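Local atomic coordinates of endoglucanase (Mytilus edulis, PDB entry 1WC2), a protein that hydrolyses internal beta-1,4-glucosidic bonds of cellulose and related beta-glucans, is active on soluble carboxymethylcellulose, and also shows expansin activity. Residues T19-D24 and S138-M143; C32-A35 and Q40-W43; Q67-C72 and S171-C176; L93-M98 and N162-T167. All coordinates share one frame; numbering follows the deposited sequence. Where two conformers were deposited one is given.

Contact 1. Residues T19-D24 and S138-M143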
# COMPACT_ATOMS: atom_id res chain seq x y z
N THR A 19 6.55 -1.44 -4.14
CA THR A 19 5.91 -2.27 -3.12
C THR A 19 6.91 -3.14 -2.37
O THR A 19 7.96 -3.53 -2.91
CB THR A 19 4.80 -3.17 -3.70
OG1 THR A 19 5.37 -4.18 -4.55
CG2 THR A 19 3.79 -2.37 -4.52
N THR A 20 6.58 -3.45 -1.11
CA THR A 20 7.25 -4.49 -0.34
C THR A 20 6.26 -5.36 0.42
O THR A 20 5.49 -4.85 1.22
CB THR A 20 8.18 -3.88 0.78
OG1 THR A 20 8.99 -2.81 0.30
CG2 THR A 20 9.14 -4.95 1.36
N ASN A 21 6.37 -6.68 0.23
CA ASN A 21 5.55 -7.62 0.98
C ASN A 21 6.05 -7.58 2.42
O ASN A 21 7.25 -7.60 2.65
CB ASN A 21 5.66 -9.03 0.37
CG ASN A 21 4.88 -9.15 -0.93
OD1 ASN A 21 3.82 -8.54 -1.08
ND2 ASN A 21 5.42 -9.90 -1.88
N TYR A 22 5.13 -7.44 3.38
CA TYR A 22 5.47 -7.37 4.81
C TYR A 22 4.40 -8.08 5.64
O TYR A 22 3.34 -8.46 5.13
CB TYR A 22 5.69 -5.90 5.27
CG TYR A 22 4.49 -5.11 5.82
CD1 TYR A 22 4.63 -4.31 6.95
CD2 TYR A 22 3.24 -5.11 5.19
CE1 TYR A 22 3.56 -3.56 7.45
CE2 TYR A 22 2.17 -4.37 5.71
CZ TYR A 22 2.32 -3.60 6.84
OH TYR A 22 1.26 -2.88 7.35
N HIS A 23 4.68 -8.26 6.92
CA HIS A 23 3.69 -8.73 7.86
C HIS A 23 3.71 -7.90 9.12
O HIS A 23 4.77 -7.75 9.74
CB HIS A 23 3.90 -10.20 8.24
CG HIS A 23 3.01 -10.64 9.35
ND1 HIS A 23 1.65 -10.46 9.31
CD2 HIS A 23 3.29 -11.18 10.56
CE1 HIS A 23 1.12 -10.91 10.44
NE2 HIS A 23 2.09 -11.34 11.21
N ASP A 24 2.56 -7.36 9.48
CA ASP A 24 2.41 -6.64 10.74
C ASP A 24 1.07 -7.04 11.35
O ASP A 24 0.04 -6.92 10.66
CB ASP A 24 2.49 -5.13 10.45
CG ASP A 24 2.53 -4.30 11.70
OD1 ASP A 24 1.54 -4.33 12.45
OD2 ASP A 24 3.52 -3.58 12.01
N SER A 138 0.19 -15.01 2.68
CA SER A 138 0.61 -15.23 1.30
C SER A 138 -0.45 -14.77 0.28
O SER A 138 -0.46 -15.24 -0.86
CB SER A 138 1.03 -16.70 1.07
OG SER A 138 2.13 -17.05 1.90
N GLN A 139 -1.28 -13.81 0.67
CA GLN A 139 -2.28 -13.29 -0.26
C GLN A 139 -1.65 -12.61 -1.49
O GLN A 139 -2.23 -12.60 -2.58
CB GLN A 139 -3.28 -12.37 0.42
CG GLN A 139 -2.70 -11.16 1.20
CD GLN A 139 -2.52 -11.46 2.69
OE1 GLN A 139 -1.74 -12.35 3.07
NE2 GLN A 139 -3.23 -10.73 3.53
N VAL A 140 -0.47 -12.02 -1.30
CA VAL A 140 0.23 -11.34 -2.40
C VAL A 140 1.21 -12.29 -3.11
O VAL A 140 1.14 -12.43 -4.32
CB VAL A 140 0.91 -10.03 -1.93
CG1 VAL A 140 1.60 -9.33 -3.10
CG2 VAL A 140 -0.12 -9.09 -1.29
N THR A 141 2.10 -12.97 -2.38
CA THR A 141 3.04 -13.89 -3.03
C THR A 141 2.34 -15.11 -3.66
O THR A 141 2.87 -15.68 -4.59
CB THR A 141 4.14 -14.38 -2.09
OG1 THR A 141 3.57 -14.74 -0.82
CG2 THR A 141 5.16 -13.27 -1.82
N GLY A 142 1.14 -15.47 -3.18
CA GLY A 142 0.36 -16.54 -3.79
C GLY A 142 -0.02 -16.25 -5.23
O GLY A 142 -0.24 -17.18 -6.02
N MET A 143 -0.10 -14.95 -5.59
CA MET A 143 -0.34 -14.51 -6.96
C MET A 143 0.93 -14.37 -7.79
O MET A 143 0.89 -13.91 -8.93
CB MET A 143 -1.00 -13.13 -6.97
CG MET A 143 -2.27 -13.01 -6.21
SD MET A 143 -3.10 -11.41 -6.49
CE MET A 143 -2.02 -10.25 -5.63
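The amide of Asn21 meets the loop 138-143 with both of its ends, the oxygen against Val140 and the nitrogen against Thr141. The oxygen side is tight: Asn21 OD1 stands 3.1 Å from Val140 CG1 and 3.4 Å from Val140 CB, and although the contact buries it, no hydrogen-bond donor reaches it in the model. CG1 takes this place because chi1 of Val140 (-179°) sets it opposite the backbone N, while CG2 packs on Phe97 of strand 94-100 in the same sheet. Asn21 lies on strand 14-22 of the double-psi beta-barrel of family 45 glycoside hydrolases, just ahead of Asp24, the nucleophile by similarity; Val140 and Thr141 belong to the connection between strands 129-134 and 148-155. That connection is wound closely, with Gly142 N bonded to Ser138 O (2.8 Å) and a 3-10 turn at 141-143. The nitrogen side is looser. Thr141 CG2 brushes Asn21 ND2 at 3.4 Å, but ND2 gives its hydrogen bond to Trp145 O, which fixes how the amide is turned, and Thr141 OG1 bonds Asn135 ND2. On this flank Ser138 and Gly142 are exposed at the loop surface.

Contact 2. Residues C32-A35 and Q40-W43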
# COMPACT_ATOMS: atom_id res chain seq x y z
N CYS A 32 -7.86 0.14 12.94
CA CYS A 32 -8.66 -1.00 12.43
C CYS A 32 -8.54 -2.24 13.32
O CYS A 32 -8.05 -3.30 12.93
CB CYS A 32 -8.34 -1.30 10.96
SG CYS A 32 -8.80 0.05 9.83
N GLY A 33 -9.02 -2.06 14.55
CA GLY A 33 -9.18 -3.14 15.50
C GLY A 33 -9.98 -2.64 16.68
O GLY A 33 -10.33 -1.48 16.75
N PRO A 34 -10.30 -3.52 17.63
CA PRO A 34 -11.05 -3.10 18.82
C PRO A 34 -10.39 -1.93 19.53
O PRO A 34 -9.15 -1.87 19.65
CB PRO A 34 -11.08 -4.38 19.68
CG PRO A 34 -10.99 -5.48 18.70
CD PRO A 34 -10.01 -4.96 17.68
N ALA A 35 -11.21 -0.99 20.01
CA ALA A 35 -10.72 0.26 20.57
C ALA A 35 -9.74 0.07 21.74
O ALA A 35 -8.76 0.79 21.84
CB ALA A 35 -11.89 1.13 21.01
N GLN A 40 -5.77 -6.32 15.83
CA GLN A 40 -6.58 -6.12 14.64
C GLN A 40 -7.96 -6.77 14.77
O GLN A 40 -8.20 -7.62 15.64
CB GLN A 40 -5.87 -6.72 13.43
CG GLN A 40 -4.55 -6.04 13.11
CD GLN A 40 -3.73 -6.75 12.05
OE1 GLN A 40 -4.07 -7.86 11.64
NE2 GLN A 40 -2.67 -6.11 11.60
N PHE A 41 -8.88 -6.37 13.88
CA PHE A 41 -10.12 -7.12 13.67
C PHE A 41 -9.78 -8.47 13.04
O PHE A 41 -8.62 -8.73 12.69
CB PHE A 41 -11.09 -6.34 12.77
CG PHE A 41 -11.65 -5.10 13.41
CD1 PHE A 41 -11.50 -3.86 12.80
CD2 PHE A 41 -12.32 -5.18 14.63
CE1 PHE A 41 -12.01 -2.74 13.40
CE2 PHE A 41 -12.83 -4.05 15.22
CZ PHE A 41 -12.67 -2.83 14.61
N GLY A 42 -10.78 -9.33 12.91
CA GLY A 42 -10.58 -10.64 12.32
C GLY A 42 -10.27 -10.61 10.83
O GLY A 42 -9.63 -11.54 10.33
N TRP A 43 -10.72 -9.57 10.13
CA TRP A 43 -10.60 -9.48 8.67
C TRP A 43 -9.25 -8.97 8.14
O TRP A 43 -8.91 -9.20 6.97
CB TRP A 43 -11.74 -8.64 8.06
CG TRP A 43 -11.97 -7.24 8.63
CD1 TRP A 43 -12.89 -6.88 9.58
CD2 TRP A 43 -11.33 -6.02 8.22
NE1 TRP A 43 -12.84 -5.53 9.81
CE2 TRP A 43 -11.88 -4.97 9.00
CE3 TRP A 43 -10.32 -5.70 7.30
CZ2 TRP A 43 -11.48 -3.66 8.87
CZ3 TRP A 43 -9.93 -4.39 7.17
CH2 TRP A 43 -10.49 -3.38 7.97
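Gly33 CA sits squarely over the centre of the Phe41 ring, 3.4 Å from the ring centroid and only 7° off the normal, a CH-pi contact with the backbone itself as the cover. The peptides flanking this carbon extend across the ring: Phe41 CE1 is 3.3 Å from Gly33 N, and Phe41 CZ is 3.4 Å from Gly33 C. The Pro34 and Phe41 side chains run past each other, Pro34 CD 3.8 Å from Phe41 CD2. Replacing Phe41 by an alanine would probably strip the cover from the Gly33 backbone and leave Pro34 without its apolar neighbour. The two backbones are also joined by one weak hydrogen bond, Phe41 N to Cys32 O at 3.3 Å (157°), whose acceptor also takes Asn44 ND2. A side chain on Gly33 would be tight against Gln40 CA. Trp43 approaches Cys32 obliquely, with CH2 4.2 Å from Cys32 CB and the sulfur well off the ring axis, a sulfur-aromatic contact. Cys32 is disulfide-bonded to Cys176. Gln40 gives NE2 to Asp24 O and His26 O, so this CH-pi packing of a glycine on a phenylalanine between two loop segments borders the segment that carries the nucleophile, assigned by similarity, of the GH45 active site.

Contact 3. Residues Q67-C72 and S171-C176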
# COMPACT_ATOMS: atom_id res chain seq x y z
N GLN A 67 -4.89 11.41 6.58
CA GLN A 67 -5.74 11.78 5.44
C GLN A 67 -6.23 10.59 4.63
O GLN A 67 -7.40 10.55 4.21
CB GLN A 67 -4.98 12.70 4.47
CG GLN A 67 -4.68 14.11 4.97
CD GLN A 67 -3.72 14.85 4.06
OE1 GLN A 67 -2.70 14.30 3.61
NE2 GLN A 67 -4.05 16.11 3.77
N HIS A 68 -5.32 9.67 4.32
CA HIS A 68 -5.61 8.60 3.38
C HIS A 68 -5.92 7.25 4.03
O HIS A 68 -6.01 6.25 3.33
CB HIS A 68 -4.52 8.55 2.29
CG HIS A 68 -4.61 9.73 1.36
ND1 HIS A 68 -3.51 10.47 0.97
CD2 HIS A 68 -5.68 10.32 0.79
CE1 HIS A 68 -3.91 11.44 0.17
NE2 HIS A 68 -5.22 11.37 0.05
N CYS A 69 -6.14 7.24 5.35
CA CYS A 69 -6.72 6.05 5.98
C CYS A 69 -8.03 5.66 5.30
O CYS A 69 -8.89 6.51 5.08
CB CYS A 69 -7.00 6.31 7.46
SG CYS A 69 -5.58 6.11 8.57
N GLY A 70 -8.18 4.37 5.01
CA GLY A 70 -9.40 3.85 4.41
C GLY A 70 -9.52 4.00 2.90
O GLY A 70 -10.50 3.52 2.30
N GLN A 71 -8.56 4.67 2.27
CA GLN A 71 -8.60 4.88 0.82
C GLN A 71 -8.14 3.60 0.14
O GLN A 71 -7.19 2.95 0.59
CB GLN A 71 -7.70 6.04 0.42
CG GLN A 71 -7.86 6.44 -1.02
CD GLN A 71 -6.94 7.58 -1.40
OE1 GLN A 71 -5.72 7.44 -1.34
NE2 GLN A 71 -7.53 8.71 -1.81
N CYS A 72 -8.80 3.25 -0.97
CA CYS A 72 -8.40 2.10 -1.77
C CYS A 72 -7.59 2.53 -3.00
O CYS A 72 -7.95 3.49 -3.70
CB CYS A 72 -9.61 1.26 -2.19
SG CYS A 72 -10.31 0.33 -0.79
N SER A 171 -17.91 -0.33 4.28
CA SER A 171 -18.55 -0.76 5.53
C SER A 171 -17.54 -1.31 6.53
O SER A 171 -17.61 -1.02 7.72
CB SER A 171 -19.62 -1.82 5.24
OG SER A 171 -20.12 -2.38 6.45
N MET A 172 -16.61 -2.12 6.05
CA MET A 172 -15.55 -2.66 6.90
C MET A 172 -14.67 -1.55 7.46
O MET A 172 -14.36 -1.56 8.66
CB MET A 172 -14.73 -3.69 6.14
CG MET A 172 -15.53 -4.98 5.90
SD MET A 172 -14.94 -6.03 4.59
CE MET A 172 -13.69 -6.56 5.29
N TYR A 173 -14.29 -0.58 6.63
CA TYR A 173 -13.50 0.54 7.14
C TYR A 173 -14.27 1.32 8.23
O TYR A 173 -13.67 1.88 9.16
CB TYR A 173 -13.02 1.49 6.02
CG TYR A 173 -12.19 2.61 6.61
CD1 TYR A 173 -10.98 2.35 7.25
CD2 TYR A 173 -12.66 3.92 6.61
CE1 TYR A 173 -10.25 3.37 7.85
CE2 TYR A 173 -11.93 4.94 7.21
CZ TYR A 173 -10.73 4.65 7.84
OH TYR A 173 -9.99 5.61 8.47
N GLY A 174 -15.60 1.35 8.14
CA GLY A 174 -16.43 1.98 9.16
C GLY A 174 -16.27 1.44 10.57
O GLY A 174 -16.63 2.11 11.53
N GLN A 175 -15.77 0.21 10.68
CA GLN A 175 -15.41 -0.38 11.97
C GLN A 175 -14.19 0.26 12.63
O GLN A 175 -14.01 0.14 13.85
CB GLN A 175 -15.11 -1.87 11.80
CG GLN A 175 -16.28 -2.68 11.28
CD GLN A 175 -15.92 -4.12 11.02
OE1 GLN A 175 -14.95 -4.63 11.57
NE2 GLN A 175 -16.71 -4.79 10.17
N CYS A 176 -13.32 0.88 11.82
CA CYS A 176 -12.05 1.42 12.30
C CYS A 176 -12.28 2.73 13.05
O CYS A 176 -13.13 3.53 12.66
CB CYS A 176 -11.11 1.66 11.10
SG CYS A 176 -10.83 0.16 10.10
O HOH W 1 -10.21 8.00 7.41
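Tyr173 of helix 170-173 lays its ring against the type II beta turn His68-Gln71, tying the C-terminal part of the chain to the loop that leads into strand 72-78 of the double-psi barrel. Its side chain can be followed outward. CB points toward the turn and packs on Met98 of strand 94-100. With chi1 at -179°, CG stands opposite the backbone N, which carries the ring away from the helix to face Gly70. All six ring carbons lie at near-equal range from Gly70 CA: CD1 is 3.6 Å from Gly70 CA and CE2 3.9 Å from it. The CA is 3.5 Å from the ring centroid and 9° off the normal, so this is a CH-pi contact over the face. A CB on Gly70, which has positive phi at the second corner of the turn, would clash with Tyr173 CE2. Further out, CZ comes 4.1 Å from Cys69 CB, whose own sulfur is disulfide-bonded to Cys30. A leucine in place of Tyr173 has neither flat ring nor hydroxyl, and would probably leave Gly70 CA without its aromatic face and the turn without its water link to the helix. The tip is polar: Tyr173 OH touches Cys69 CB and is 2.6 Å from a water, which in turn donates to Cys69 O at 3.1 Å.

Contact 4. Residues L93-M98 and N162-T167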
# COMPACT_ATOMS: atom_id res chain seq x y z
N LEU A 93 -1.37 -7.45 -14.35
CA LEU A 93 -2.12 -8.01 -13.23
C LEU A 93 -2.51 -6.86 -12.31
O LEU A 93 -1.77 -5.89 -12.16
CB LEU A 93 -1.29 -9.01 -12.45
CG LEU A 93 -0.79 -10.24 -13.23
CD1 LEU A 93 0.08 -11.09 -12.34
CD2 LEU A 93 -1.95 -11.05 -13.77
N SER A 94 -3.67 -6.98 -11.67
CA SER A 94 -4.13 -5.90 -10.81
C SER A 94 -5.03 -6.34 -9.66
O SER A 94 -5.94 -7.15 -9.84
CB SER A 94 -4.88 -4.83 -11.62
OG SER A 94 -6.14 -5.30 -12.04
N LYS A 95 -4.78 -5.74 -8.49
CA LYS A 95 -5.61 -5.91 -7.31
C LYS A 95 -5.69 -4.56 -6.60
O LYS A 95 -4.83 -3.69 -6.80
CB LYS A 95 -5.03 -6.96 -6.35
CG LYS A 95 -5.08 -8.41 -6.83
CD LYS A 95 -6.50 -8.93 -7.01
CE LYS A 95 -6.52 -10.42 -7.34
NZ LYS A 95 -7.88 -10.89 -7.71
N THR A 96 -6.69 -4.41 -5.74
CA THR A 96 -6.92 -3.18 -4.99
C THR A 96 -6.68 -3.40 -3.49
O THR A 96 -7.15 -4.40 -2.90
CB THR A 96 -8.35 -2.69 -5.25
OG1 THR A 96 -8.48 -2.28 -6.62
CG2 THR A 96 -8.71 -1.47 -4.41
N PHE A 97 -5.97 -2.46 -2.88
CA PHE A 97 -5.55 -2.52 -1.48
C PHE A 97 -6.12 -1.34 -0.72
O PHE A 97 -6.03 -0.20 -1.16
CB PHE A 97 -4.01 -2.51 -1.39
CG PHE A 97 -3.36 -3.68 -2.08
CD1 PHE A 97 -3.19 -3.69 -3.45
CD2 PHE A 97 -2.94 -4.79 -1.36
CE1 PHE A 97 -2.63 -4.78 -4.11
CE2 PHE A 97 -2.37 -5.89 -2.01
CZ PHE A 97 -2.22 -5.88 -3.38
N MET A 98 -6.69 -1.59 0.46
CA MET A 98 -7.10 -0.52 1.36
C MET A 98 -5.93 -0.10 2.26
O MET A 98 -5.29 -0.96 2.88
CB MET A 98 -8.27 -0.96 2.24
CG MET A 98 -8.73 0.13 3.21
SD MET A 98 -10.15 -0.35 4.23
CE MET A 98 -11.50 -0.18 2.99
N ASN A 162 -16.41 -6.14 -4.62
CA ASN A 162 -17.31 -7.02 -5.39
C ASN A 162 -16.58 -8.05 -6.25
O ASN A 162 -17.07 -9.18 -6.39
CB ASN A 162 -18.22 -6.20 -6.31
CG ASN A 162 -19.21 -5.33 -5.56
OD1 ASN A 162 -19.64 -5.67 -4.45
ND2 ASN A 162 -19.58 -4.22 -6.17
N HIS A 163 -15.46 -7.66 -6.85
CA HIS A 163 -14.66 -8.56 -7.69
C HIS A 163 -13.76 -9.50 -6.87
O HIS A 163 -13.48 -10.62 -7.31
CB HIS A 163 -13.73 -7.79 -8.66
CG HIS A 163 -14.38 -6.67 -9.41
ND1 HIS A 163 -15.53 -6.82 -10.15
CD2 HIS A 163 -14.01 -5.37 -9.56
CE1 HIS A 163 -15.85 -5.67 -10.71
NE2 HIS A 163 -14.95 -4.77 -10.36
N ASP A 164 -13.28 -9.03 -5.71
CA ASP A 164 -12.43 -9.82 -4.84
C ASP A 164 -12.69 -9.40 -3.40
O ASP A 164 -12.31 -8.30 -2.99
CB ASP A 164 -10.95 -9.66 -5.21
CG ASP A 164 -10.06 -10.72 -4.59
OD1 ASP A 164 -10.29 -11.12 -3.42
OD2 ASP A 164 -9.08 -11.16 -5.22
N HIS A 165 -13.33 -10.29 -2.65
CA HIS A 165 -13.77 -9.96 -1.30
C HIS A 165 -12.61 -9.65 -0.36
O HIS A 165 -12.83 -9.07 0.69
CB HIS A 165 -14.65 -11.08 -0.72
CG HIS A 165 -15.92 -11.32 -1.48
ND1 HIS A 165 -16.61 -12.51 -1.40
CD2 HIS A 165 -16.63 -10.53 -2.31
CE1 HIS A 165 -17.68 -12.45 -2.18
NE2 HIS A 165 -17.72 -11.25 -2.73
N ARG A 166 -11.38 -10.04 -0.73
CA ARG A 166 -10.21 -9.70 0.07
C ARG A 166 -9.95 -8.20 0.12
O ARG A 166 -9.35 -7.73 1.06
CB ARG A 166 -8.96 -10.45 -0.43
CG ARG A 166 -9.00 -11.94 -0.15
CD ARG A 166 -7.86 -12.73 -0.77
NE ARG A 166 -7.90 -12.68 -2.23
CZ ARG A 166 -7.04 -13.30 -3.03
NH1 ARG A 166 -6.07 -14.06 -2.54
NH2 ARG A 166 -7.16 -13.19 -4.35
N THR A 167 -10.39 -7.44 -0.89
CA THR A 167 -10.34 -5.97 -0.79
C THR A 167 -11.45 -5.53 0.16
O THR A 167 -12.61 -5.77 -0.16
CB THR A 167 -10.57 -5.32 -2.16
OG1 THR A 167 -9.51 -5.68 -3.07
CG2 THR A 167 -10.56 -3.79 -2.08
O HOH W 2 -8.71 -6.54 -5.58
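A salt-bridge network of Lys95, Asp164 and Arg166 joins strand 94-100 to the segment that follows helix 157-163. Arg166 grips Asp164 side-on: Arg166 NE bonds OD1 (3.1 Å, 174°) and NH2 bonds Asp164 OD2 (2.9 Å), each on the syn lone pair and close to the guanidinium plane. Lys95 comes from the other flank, its NZ 2.8 Å from Asp164 OD2 on the anti lone pair, and the two side chains cross at about a right angle. A bend at chi2 of Lys95 (-63°) helps bring its end round to the carboxylate. Shared OD2 probably offsets the closeness of the two cations, whose nitrogens Lys95 NZ and Arg166 NH2 are 4.1 Å apart. Asp164 also starts an Asx turn, with OD1 accepting from Arg166 N, within the type I beta turn Asp164-Thr167. That turn presents Thr167 to strand 94-100 of the double-psi beta-barrel: Thr167 OG1 donates to Thr96 O at 2.7 Å, the donor tilted from the carbonyl plane. A water bridges the same two residues, accepting from Thr96 N (2.9 Å) and donating to Thr167 OG1. Beside these polar links, the methyls Thr96 CG2 and Thr167 CG2 pack at 3.8 Å, and Thr96 also touches Glu160 of the helix.

In the fold
Contacts 1, 2 and 4 are partly buried, whereas contact 3 lies at the surface. Contacts 1 and 4 reach the same sheet, where Val140 packs on Phe97 and Met143 on Lys95; the centres of these two contacts are about 13 Å apart. Contact 2, about 18 Å from the chain centre, is loop packing near the active-site segment. In contact 4 charges and a threonine hydroxyl make the join, whereas contact 1 sets an amide against methyls. Contacts 2 and 3 both put a glycine CA over an aromatic face, and the disulfide Cys32-Cys176 ties them together. Contact 3 meets contact 4 where Cys72 packs on Thr96, and contact 2 meets contact 1 at Gln40 and Asp24.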